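Local coordinates for periplasmic solute binding protein (Pectobacterium atrosepticum, PDB 4RY1) that probably binds a sugar in the periplasm and delivers it to an ABC-type membrane transporter, at residues W66-L69 against P70-R74; F79-L82 against N83-K86; A102-G106 against K107-L111. All blocks are in the same frame, centred on the assembly; numbering follows the deposited sequence.

Interaction 1: residues W66-L69 against P70-R74; sequences WNWL and PQFSR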
ATOM      1  N   TRP A  66       0.482   7.098   5.063  1.00 11.95           N
ATOM      2  CA  TRP A  66       1.232   8.233   4.491  1.00 12.93           C
ATOM      3  C   TRP A  66       0.347   9.163   3.664  1.00 11.97           C
ATOM      4  O   TRP A  66       0.498  10.393   3.682  1.00 13.49           O
ATOM      5  CB  TRP A  66       2.404   7.693   3.672  1.00 17.43           C
ATOM      6  CG  TRP A  66       3.080   8.644   2.755  1.00 14.40           C
ATOM      7  CD1 TRP A  66       4.051   9.543   3.072  1.00 15.50           C
ATOM      8  CD2 TRP A  66       2.884   8.730   1.350  1.00 14.63           C
ATOM      9  NE1 TRP A  66       4.452  10.208   1.937  1.00 16.81           N
ATOM     10  CE2 TRP A  66       3.756   9.707   0.868  1.00 15.12           C
ATOM     11  CE3 TRP A  66       2.053   8.059   0.445  1.00 18.20           C
ATOM     12  CZ2 TRP A  66       3.828  10.029  -0.477  1.00 19.18           C
ATOM     13  CZ3 TRP A  66       2.130   8.379  -0.884  1.00 18.57           C
ATOM     14  CH2 TRP A  66       3.007   9.353  -1.330  1.00 20.42           C
ATOM     15  N   ASN A  67      -0.581   8.579   2.939  1.00 12.85           N
ATOM     16  CA  ASN A  67      -1.445   9.361   2.063  1.00 14.53           C
ATOM     17  C   ASN A  67      -2.528  10.127   2.799  1.00 14.33           C
ATOM     18  O   ASN A  67      -3.296  10.857   2.153  1.00 15.85           O
ATOM     19  CB  ASN A  67      -2.017   8.445   0.999  1.00 18.65           C
ATOM     20  CG  ASN A  67      -2.493   7.151   1.564  1.00 22.03           C
ATOM     21  OD1 ASN A  67      -1.683   6.313   2.037  1.00 24.09           O
ATOM     22  ND2 ASN A  67      -3.776   6.950   1.534  1.00 23.47           N
ATOM     23  N   TRP A  68      -2.550  10.018   4.130  1.00 12.96           N
ATOM     24  CA  TRP A  68      -3.429  10.846   4.968  1.00 11.96           C
ATOM     25  C   TRP A  68      -2.768  12.143   5.399  1.00 12.68           C
ATOM     26  O   TRP A  68      -3.433  13.016   5.983  1.00 14.21           O
ATOM     27  CB  TRP A  68      -3.929  10.118   6.210  1.00 12.89           C
ATOM     28  CG  TRP A  68      -4.648   8.844   5.942  1.00 12.46           C
ATOM     29  CD1 TRP A  68      -5.124   8.371   4.743  1.00 14.38           C
ATOM     30  CD2 TRP A  68      -4.931   7.843   6.907  1.00 12.74           C
ATOM     31  NE1 TRP A  68      -5.688   7.142   4.918  1.00 15.76           N
ATOM     32  CE2 TRP A  68      -5.606   6.802   6.242  1.00 13.34           C
ATOM     33  CE3 TRP A  68      -4.710   7.735   8.289  1.00 13.04           C
ATOM     34  CZ2 TRP A  68      -6.026   5.647   6.902  1.00 15.38           C
ATOM     35  CZ3 TRP A  68      -5.149   6.589   8.944  1.00 13.63           C
ATOM     36  CH2 TRP A  68      -5.779   5.560   8.248  1.00 14.92           C
ATOM     37  N   LEU A  69      -1.485  12.302   5.120  1.00 12.76           N
ATOM     38  CA  LEU A  69      -0.793  13.521   5.523  1.00 13.82           C
ATOM     39  C   LEU A  69      -1.344  14.791   4.849  1.00 13.91           C
ATOM     40  O   LEU A  69      -1.381  15.845   5.488  1.00 13.56           O
ATOM     41  CB  LEU A  69       0.722  13.411   5.369  1.00 14.96           C
ATOM     42  CG  LEU A  69       1.408  12.463   6.348  1.00 14.22           C
ATOM     43  CD1 LEU A  69       2.907  12.466   6.093  1.00 16.23           C
ATOM     44  CD2 LEU A  69       1.129  12.839   7.794  1.00 14.05           C
ATOM     45  N   PRO A  70      -1.789  14.718   3.571  1.00 13.42           N
ATOM     46  CA  PRO A  70      -2.430  15.959   3.050  1.00 14.49           C
ATOM     47  C   PRO A  70      -3.637  16.432   3.870  1.00 15.36           C
ATOM     48  O   PRO A  70      -3.728  17.607   4.228  1.00 15.93           O
ATOM     49  CB  PRO A  70      -2.783  15.588   1.611  1.00 14.53           C
ATOM     50  CG  PRO A  70      -1.710  14.599   1.267  1.00 14.07           C
ATOM     51  CD  PRO A  70      -1.566  13.739   2.493  1.00 15.21           C
ATOM     52  N   GLN A  71      -4.510  15.510   4.227  1.00 14.32           N
ATOM     53  CA  GLN A  71      -5.700  15.832   5.024  1.00 15.36           C
ATOM     54  C   GLN A  71      -5.327  16.400   6.384  1.00 15.34           C
ATOM     55  O   GLN A  71      -5.853  17.425   6.816  1.00 18.05           O
ATOM     56  CB  GLN A  71      -6.584  14.593   5.214  1.00 18.32           C
ATOM     57  CG  GLN A  71      -7.716  14.831   6.203  1.00 20.38           C
ATOM     58  CD  GLN A  71      -8.686  13.662   6.363  1.00 19.18           C
ATOM     59  OE1 GLN A  71      -8.616  12.639   5.642  1.00 22.48           O
ATOM     60  NE2 GLN A  71      -9.610  13.812   7.326  1.00 20.77           N
ATOM     61  N   PHE A  72      -4.454  15.697   7.093  1.00 14.40           N
ATOM     62  CA  PHE A  72      -4.175  16.035   8.489  1.00 12.52           C
ATOM     63  C   PHE A  72      -3.083  17.075   8.713  1.00 14.35           C
ATOM     64  O   PHE A  72      -3.047  17.727   9.777  1.00 16.94           O
ATOM     65  CB  PHE A  72      -3.857  14.757   9.276  1.00 13.51           C
ATOM     66  CG  PHE A  72      -5.040  13.828   9.433  1.00 12.88           C
ATOM     67  CD1 PHE A  72      -6.247  14.300   9.921  1.00 14.68           C
ATOM     68  CD2 PHE A  72      -4.945  12.487   9.077  1.00 13.79           C
ATOM     69  CE1 PHE A  72      -7.333  13.454  10.060  1.00 16.20           C
ATOM     70  CE2 PHE A  72      -6.013  11.629   9.226  1.00 16.17           C
ATOM     71  CZ  PHE A  72      -7.223  12.123   9.715  1.00 15.09           C
ATOM     72  N   SER A  73      -2.153  17.175   7.764  1.00 14.14           N
ATOM     73  CA  SER A  73      -0.957  18.008   7.939  1.00 14.50           C
ATOM     74  C   SER A  73      -0.783  19.126   6.912  1.00 15.16           C
ATOM     75  O   SER A  73      -0.511  20.251   7.286  1.00 18.87           O
ATOM     76  CB  SER A  73       0.301  17.130   7.962  1.00 14.35           C
ATOM     77  OG  SER A  73       0.234  16.162   9.008  1.00 16.26           O
ATOM     78  N   ARG A  74      -0.891  18.827   5.625  1.00 16.60           N
ATOM     79  CA  ARG A  74      -0.771  19.897   4.626  1.00 19.22           C
ATOM     80  C   ARG A  74      -1.933  20.876   4.742  1.00 20.39           C
ATOM     81  O   ARG A  74      -1.754  22.089   4.697  1.00 27.66           O
ATOM     82  CB  ARG A  74      -0.741  19.337   3.216  1.00 17.65           C
ATOM     83  CG  ARG A  74       0.412  18.405   2.941  1.00 17.67           C
ATOM     84  CD  ARG A  74       0.545  18.173   1.456  1.00 17.64           C
ATOM     85  NE  ARG A  74       1.489  17.104   1.159  1.00 15.97           N
ATOM     86  CZ  ARG A  74       1.993  16.855  -0.045  1.00 17.37           C
ATOM     87  NH1 ARG A  74       1.665  17.624  -1.083  1.00 18.58           N
ATOM     88  NH2 ARG A  74       2.826  15.833  -0.222  1.00 18.19           N
TER
HETATM   89  O   HOH W   1      -5.038  12.982   2.730  1.00 16.85           O
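Trp-68 and Leu-69 meet Phe-72, Ser-73 and Arg-74 in a local helix-start contact, where the loop after strand 61-64 winds into helix 69-74. The backbone carries most of it. Phe-72 N donates to Trp-68 O at 3.1 Å, nearly along the C=O axis, which makes the first regular alpha turn. Leu-69 O is then gripped twice, by Ser-73 N at 2.7 Å and by Arg-74 N at 3.0 Å, the two donors arriving from opposite faces of its carbonyl plane; the second bond spans five residues and widens the helix into a pi-type turn. At this more open end, the Arg-74 side chain forms a salt bridge with Glu-190.

Pro-70 suits a first turn, because it has no N-H to give and its ring restrains phi. Its CD packs 3.7 Å from Leu-69 CB and also comes close to Asn-67 O. That carbonyl accepts a hydrogen bond from a water, which in turn accepts from Gln-71 N at 3.0 Å, so solvent bridges the N-H of the first turn back to the loop.

Among the side chains, the ring of Phe-72 lies beside Trp-68, its CD2 3.9 Å from Trp-68 CB. With chi1 at -68°, CG sits beside the backbone N, which carries the ring back along the helix toward that CB. Leu-69 CD2 reaches Ser-73 OG at 3.6 Å, a plain van der Waals touch; the hydroxyl itself probably hydrogen-bonds to the Gln-109 side-chain amide.

The large apolar groups belong to the buried sides of this turn: Trp-68 and Phe-72 pack on helix 45-55, with Trp-68 also meeting the ring of Trp-10, while Trp-66 and Leu-69 rest on strand 284-292.

Interaction 2: residues F79-L82 against N83-K86; sequences FYDL and NKQK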
ATOM      1  N   PHE A  79       0.598  17.093  13.060  1.00 13.63           N
ATOM      2  CA  PHE A  79       0.920  16.283  14.208  1.00 13.28           C
ATOM      3  C   PHE A  79       2.071  16.903  14.998  1.00 14.22           C
ATOM      4  O   PHE A  79       2.696  17.909  14.578  1.00 15.53           O
ATOM      5  CB  PHE A  79       1.212  14.855  13.743  1.00 13.31           C
ATOM      6  CG  PHE A  79       0.013  14.172  13.138  1.00 12.24           C
ATOM      7  CD1 PHE A  79      -1.111  13.875  13.909  1.00 14.87           C
ATOM      8  CD2 PHE A  79      -0.038  13.880  11.787  1.00 14.14           C
ATOM      9  CE1 PHE A  79      -2.224  13.276  13.357  1.00 15.08           C
ATOM     10  CE2 PHE A  79      -1.158  13.263  11.240  1.00 14.56           C
ATOM     11  CZ  PHE A  79      -2.247  12.955  12.027  1.00 14.64           C
ATOM     12  N   TYR A  80       2.359  16.312  16.154  1.00 12.28           N
ATOM     13  CA  TYR A  80       3.529  16.718  16.902  1.00 13.52           C
ATOM     14  C   TYR A  80       4.791  16.525  16.049  1.00 14.24           C
ATOM     15  O   TYR A  80       4.988  15.457  15.446  1.00 15.02           O
ATOM     16  CB  TYR A  80       3.605  15.927  18.194  1.00 13.27           C
ATOM     17  CG  TYR A  80       4.790  16.239  19.072  1.00 12.80           C
ATOM     18  CD1 TYR A  80       4.689  17.180  20.090  1.00 15.36           C
ATOM     19  CD2 TYR A  80       5.997  15.535  18.942  1.00 15.24           C
ATOM     20  CE1 TYR A  80       5.756  17.448  20.931  1.00 15.76           C
ATOM     21  CE2 TYR A  80       7.063  15.807  19.764  1.00 15.87           C
ATOM     22  CZ  TYR A  80       6.938  16.755  20.767  1.00 16.01           C
ATOM     23  OH  TYR A  80       8.029  16.966  21.584  1.00 17.99           O
ATOM     24  N   ASP A  81       5.640  17.542  16.023  1.00 14.19           N
ATOM     25  CA  ASP A  81       6.853  17.505  15.206  1.00 13.53           C
ATOM     26  C   ASP A  81       7.889  16.557  15.812  1.00 14.11           C
ATOM     27  O   ASP A  81       8.542  16.862  16.818  1.00 14.14           O
ATOM     28  CB  ASP A  81       7.425  18.908  15.083  1.00 14.20           C
ATOM     29  CG  ASP A  81       8.680  18.984  14.254  1.00 16.02           C
ATOM     30  OD1 ASP A  81       9.127  17.970  13.675  1.00 15.32           O
ATOM     31  OD2 ASP A  81       9.236  20.112  14.208  1.00 19.77           O
ATOM     32  N   LEU A  82       8.057  15.402  15.167  1.00 12.76           N
ATOM     33  CA  LEU A  82       8.956  14.362  15.695  1.00 12.85           C
ATOM     34  C   LEU A  82      10.434  14.746  15.727  1.00 13.82           C
ATOM     35  O   LEU A  82      11.205  14.135  16.458  1.00 14.86           O
ATOM     36  CB  LEU A  82       8.801  13.062  14.924  1.00 12.91           C
ATOM     37  CG  LEU A  82       7.407  12.426  14.951  1.00 12.28           C
ATOM     38  CD1 LEU A  82       7.450  11.110  14.198  1.00 12.54           C
ATOM     39  CD2 LEU A  82       6.890  12.169  16.351  1.00 13.01           C
ATOM     40  N   ASN A  83      10.821  15.781  14.979  1.00 13.43           N
ATOM     41  CA  ASN A  83      12.185  16.301  15.115  1.00 13.98           C
ATOM     42  C   ASN A  83      12.467  16.786  16.537  1.00 16.39           C
ATOM     43  O   ASN A  83      13.619  16.815  16.945  1.00 18.90           O
ATOM     44  CB  ASN A  83      12.506  17.418  14.099  1.00 15.94           C
ATOM     45  CG  ASN A  83      12.441  16.958  12.649  1.00 15.33           C
ATOM     46  OD1 ASN A  83      11.925  17.679  11.755  1.00 19.42           O
ATOM     47  ND2 ASN A  83      12.992  15.804  12.387  1.00 16.03           N
ATOM     48  N   LYS A  84      11.419  17.156  17.279  1.00 15.67           N
ATOM     49  CA  LYS A  84      11.559  17.529  18.700  1.00 15.75           C
ATOM     50  C   LYS A  84      11.964  16.370  19.618  1.00 17.52           C
ATOM     51  O   LYS A  84      12.374  16.596  20.750  1.00 20.33           O
ATOM     52  CB  LYS A  84      10.274  18.170  19.221  1.00 17.18           C
ATOM     53  CG  LYS A  84       9.938  19.474  18.550  1.00 22.38           C
ATOM     54  CD  LYS A  84       8.596  19.932  19.081  1.00 28.27           C
ATOM     55  CE  LYS A  84       8.149  21.274  18.570  1.00 29.96           C
ATOM     56  NZ  LYS A  84       6.896  21.573  19.317  1.00 37.33           N
ATOM     57  N   GLN A  85      11.835  15.138  19.122  1.00 16.43           N
ATOM     58  CA  GLN A  85      12.223  13.944  19.873  1.00 17.33           C
ATOM     59  C   GLN A  85      13.258  13.138  19.110  1.00 18.46           C
ATOM     60  O   GLN A  85      13.302  11.909  19.197  1.00 17.83           O
ATOM     61  CB  GLN A  85      10.995  13.100  20.185  1.00 17.36           C
ATOM     62  CG  GLN A  85       9.971  13.835  21.033  1.00 17.13           C
ATOM     63  CD  GLN A  85      10.400  14.150  22.466  1.00 19.75           C
ATOM     64  OE1 GLN A  85       9.793  15.018  23.113  1.00 24.47           O
ATOM     65  NE2 GLN A  85      11.397  13.452  22.979  1.00 22.22           N
ATOM     66  N   LYS A  86      14.106  13.845  18.368  1.00 19.14           N
ATOM     67  CA  LYS A  86      15.145  13.203  17.555  1.00 21.39           C
ATOM     68  C   LYS A  86      15.972  12.176  18.334  1.00 19.61           C
ATOM     69  O   LYS A  86      16.250  11.083  17.827  1.00 21.77           O
ATOM     70  CB  LYS A  86      16.075  14.247  16.915  1.00 35.45           C
ATOM     71  CG  LYS A  86      17.324  13.612  16.318  1.00 72.35           C
ATOM     72  CD  LYS A  86      17.966  14.421  15.206  1.00 84.43           C
ATOM     73  CE  LYS A  86      18.346  13.513  14.037  1.00137.85           C
ATOM     74  NZ  LYS A  86      17.762  13.946  12.736  1.00 93.83           N
TER
HETATM   75  O   HOH W   2       5.001  20.030  17.480  1.00 18.95           O
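Tyr-80 lies just ahead of a short 3-10 turn around residues 82-84 and packs against Lys-84 and Gln-85 in the loop between helices 69-74 and 86-89. With chi1 at 179°, its CG is anti to the backbone N, and this carries the ring along the chain to the residues four and five positions on. There CE2 has Gln-85 CG at the ring edge, 3.7 Å away, and the phenol OH lies 3.5 Å from Lys-84 CB. The Gln-85 amide is turned only 25° from the ring plane, and its OE1 comes within 3.0 Å of Tyr-80 OH. A tyrosine suits this partly exposed place: the ring packs against the aliphatic parts of Lys-84 and Gln-85 while its hydroxyl lies beside the Gln-85 amide.

Asp-81 comes next and holds the turn at two points. Its carbonyl O accepts from Lys-84 N at 2.9 Å, a bond of 3-10 spacing. Its carboxylate folds forward, CG anti to the backbone N, and OD1 takes the N-H of Asn-83 from above the carboxylate plane, as in an Asx turn. A short acidic side chain fits because that same OD1 also accepts from Leu-108 N in the strand alongside, so one oxygen serves two backbone donors.

Leu-82 continues the 3-10 spacing, its O receiving Gln-85 N at 2.9 Å. Gln-85 is the N-cap of the following helix, so the turn runs straight into it. The apolar side chain of Leu-82 instead faces the interior, against Met-306 and Ile-292.

Lys-84 runs back in extended form past Asp-81 O. Its ammonium and the Asp-81 backbone share one water, which accepts from Lys-84 NZ at 3.1 Å and from Asp-81 N at 3.0 Å.

Interaction 3: residues A102-G106 against K107-L111; sequences ADVKG and KLQGL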
ATOM      1  N   ALA A 102       7.745  11.865   5.077  1.00 14.56           N
ATOM      2  CA  ALA A 102       6.778  12.281   6.120  1.00 14.81           C
ATOM      3  C   ALA A 102       6.968  13.717   6.605  1.00 12.74           C
ATOM      4  O   ALA A 102       6.315  14.146   7.562  1.00 14.76           O
ATOM      5  CB  ALA A 102       6.823  11.320   7.300  1.00 17.00           C
ATOM      6  N   ASP A 103       7.858  14.451   5.938  1.00 13.56           N
ATOM      7  CA  ASP A 103       8.083  15.857   6.253  1.00 14.71           C
ATOM      8  C   ASP A 103       6.997  16.700   5.612  1.00 13.89           C
ATOM      9  O   ASP A 103       6.632  16.474   4.484  1.00 15.71           O
ATOM     10  CB  ASP A 103       9.423  16.341   5.709  1.00 16.62           C
ATOM     11  CG  ASP A 103       9.687  17.778   6.040  1.00 18.40           C
ATOM     12  OD1 ASP A 103      10.012  18.037   7.208  1.00 20.72           O
ATOM     13  OD2 ASP A 103       9.535  18.652   5.153  1.00 19.72           O
ATOM     14  N   VAL A 104       6.500  17.669   6.369  1.00 13.16           N
ATOM     15  CA  VAL A 104       5.650  18.742   5.838  1.00 14.10           C
ATOM     16  C   VAL A 104       6.247  20.050   6.332  1.00 14.54           C
ATOM     17  O   VAL A 104       6.255  20.336   7.529  1.00 15.01           O
ATOM     18  CB  VAL A 104       4.156  18.635   6.220  1.00 13.94           C
ATOM     19  CG1 VAL A 104       3.363  19.839   5.696  1.00 15.91           C
ATOM     20  CG2 VAL A 104       3.557  17.347   5.680  1.00 16.17           C
ATOM     21  N   LYS A 105       6.732  20.835   5.380  1.00 16.18           N
ATOM     22  CA  LYS A 105       7.312  22.157   5.659  0.50 18.28           C
ATOM     23  C   LYS A 105       8.362  22.146   6.764  1.00 15.68           C
ATOM     24  O   LYS A 105       8.430  23.061   7.593  1.00 17.97           O
ATOM     25  CB  LYS A 105       6.202  23.145   5.961  0.50 20.47           C
ATOM     26  CG  LYS A 105       5.321  23.335   4.741  0.50 24.53           C
ATOM     27  CD  LYS A 105       4.742  24.729   4.703  0.50 30.66           C
ATOM     28  CE  LYS A 105       3.302  24.748   5.163  0.50 16.41           C
ATOM     29  NZ  LYS A 105       2.447  24.416   3.973  0.50 22.52           N
ATOM     30  N   GLY A 106       9.190  21.110   6.757  1.00 15.82           N
ATOM     31  CA  GLY A 106      10.276  21.010   7.727  1.00 17.40           C
ATOM     32  C   GLY A 106       9.965  20.275   9.017  1.00 17.76           C
ATOM     33  O   GLY A 106      10.884  19.960   9.761  1.00 20.53           O
ATOM     34  N   LYS A 107       8.680  19.998   9.273  1.00 14.65           N
ATOM     35  CA  LYS A 107       8.248  19.323  10.495  1.00 16.03           C
ATOM     36  C   LYS A 107       7.922  17.865  10.188  1.00 14.27           C
ATOM     37  O   LYS A 107       7.167  17.568   9.269  1.00 15.18           O
ATOM     38  CB  LYS A 107       7.022  20.007  11.049  1.00 17.63           C
ATOM     39  CG  LYS A 107       7.294  21.461  11.413  1.00 20.81           C
ATOM     40  CD  LYS A 107       6.178  22.061  12.224  1.00 26.93           C
ATOM     41  CE  LYS A 107       6.491  23.497  12.631  1.00 44.87           C
ATOM     42  NZ  LYS A 107       6.267  24.437  11.503  1.00 39.37           N
ATOM     43  N   LEU A 108       8.533  16.960  10.941  1.00 14.29           N
ATOM     44  CA  LEU A 108       8.358  15.522  10.692  1.00 13.36           C
ATOM     45  C   LEU A 108       7.034  15.036  11.272  1.00 11.70           C
ATOM     46  O   LEU A 108       6.845  15.042  12.482  1.00 14.50           O
ATOM     47  CB  LEU A 108       9.539  14.743  11.257  1.00 13.59           C
ATOM     48  CG  LEU A 108       9.510  13.230  11.019  1.00 14.17           C
ATOM     49  CD1 LEU A 108       9.478  12.888   9.542  1.00 14.79           C
ATOM     50  CD2 LEU A 108      10.704  12.570  11.681  1.00 15.25           C
ATOM     51  N   GLN A 109       6.114  14.627  10.408  1.00 12.35           N
ATOM     52  CA  GLN A 109       4.737  14.351  10.812  1.00 11.88           C
ATOM     53  C   GLN A 109       4.516  12.946  11.363  1.00 10.63           C
ATOM     54  O   GLN A 109       3.528  12.699  12.047  1.00 12.35           O
ATOM     55  CB  GLN A 109       3.783  14.574   9.626  1.00 12.45           C
ATOM     56  CG  GLN A 109       3.815  15.990   9.063  1.00 14.05           C
ATOM     57  CD  GLN A 109       3.487  17.009  10.132  1.00 13.42           C
ATOM     58  OE1 GLN A 109       4.314  17.882  10.482  1.00 17.85           O
ATOM     59  NE2 GLN A 109       2.305  16.903  10.673  1.00 11.36           N
ATOM     60  N   GLY A 110       5.402  12.025  11.005  1.00 12.27           N
ATOM     61  CA  GLY A 110       5.245  10.628  11.376  1.00 11.02           C
ATOM     62  C   GLY A 110       6.528   9.876  11.093  1.00 11.98           C
ATOM     63  O   GLY A 110       7.354  10.329  10.319  1.00 13.59           O
ATOM     64  N   LEU A 111       6.690   8.734  11.752  1.00 10.99           N
ATOM     65  CA  LEU A 111       7.889   7.929  11.604  1.00 11.86           C
ATOM     66  C   LEU A 111       7.503   6.665  10.793  1.00 10.57           C
ATOM     67  O   LEU A 111       6.677   5.865  11.245  1.00 11.05           O
ATOM     68  CB  LEU A 111       8.425   7.518  12.961  1.00 12.43           C
ATOM     69  CG  LEU A 111       9.726   6.734  13.014  1.00 14.45           C
ATOM     70  CD1 LEU A 111      10.840   7.392  12.196  1.00 16.42           C
ATOM     71  CD2 LEU A 111      10.131   6.576  14.486  1.00 16.13           C
TER
HETATM   72  O   HOH W   3       9.125  24.202  10.100  1.00 23.51           O
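Asp-103 meets Lys-107 across a tight beta hairpin with a two-residue loop, in which strand 103-104 turns back into strand 107-123 through a type I' turn from Val-104 to Lys-107. Followed outward, the aspartate explains much of the turn. CB leaves on the face shared with Leu-108, the partner in a non-hydrogen-bonded pair. With chi1 at -179°, CG stands anti to the backbone N and swings toward the loop, 4.0 Å from Lys-107 N. At the tip, OD2 accepts from Gly-106 N at 3.0 Å on its syn side, an Asx motif that ties the carboxylate to the turn. OD1 approaches Lys-107 N without a hydrogen bond. Aspartate suits the place because its short arm brings an acceptor to an N-H three residues on, that of Gly-106.

The N-H of Lys-107 goes to Val-104 O, and Val-104 N returns a nearly straight bond to Lys-107 O (177°), which completes the hydrogen-bonded pair closing the hairpin. At the backbone angles of Gly-106 (phi 91°, psi -12°) a beta carbon would jam against the preceding carbonyl O. Further along, Gln-109 N donates to Ala-102 O at 2.9 Å and carries the pairing one step past the two bridges.

Val-104 CG2 packs 3.7 Å from Gln-109 CG, two aliphatic groups meeting obliquely. On the face that Leu-108 shares with Asp-103, the small Ala-102 CB comes up against both Leu-108 CD1 (3.8 Å) and the Gly-110 carbonyl O; the N and O of Gly-110 are buried without a polar partner. Outside the hairpin, Leu-108 packs on Leu-82 and Leu-91. At the solvent side a water links Lys-105 O within the turn to the Lys-107 ammonium, donating to the first and accepting from NZ at 3.2 Å.

The three contacts follow one another along the chain and gather on the same side of the chain's centre. Interactions 2 and 3 lie closest, their centres about 8 Å apart: Leu-82 N lies 3.0 Å from Leu-108 O, a probable hydrogen bond that sets the 3-10 turn beside the hairpin. Interactions 1 and 3 have centres about 10 Å apart; there Leu-69 CD2 packs 3.7 Å from Gln-109 CB. Between interactions 1 and 2, about 16 Å centre to centre, Phe-79 CE2 packs 3.7 Å from Phe-72 CB. A bound glycerol, probably from the crystallisation liquor, lies about 4 Å from the Asn-67 side chain; such molecules often mark pockets, so interaction 1 may border one.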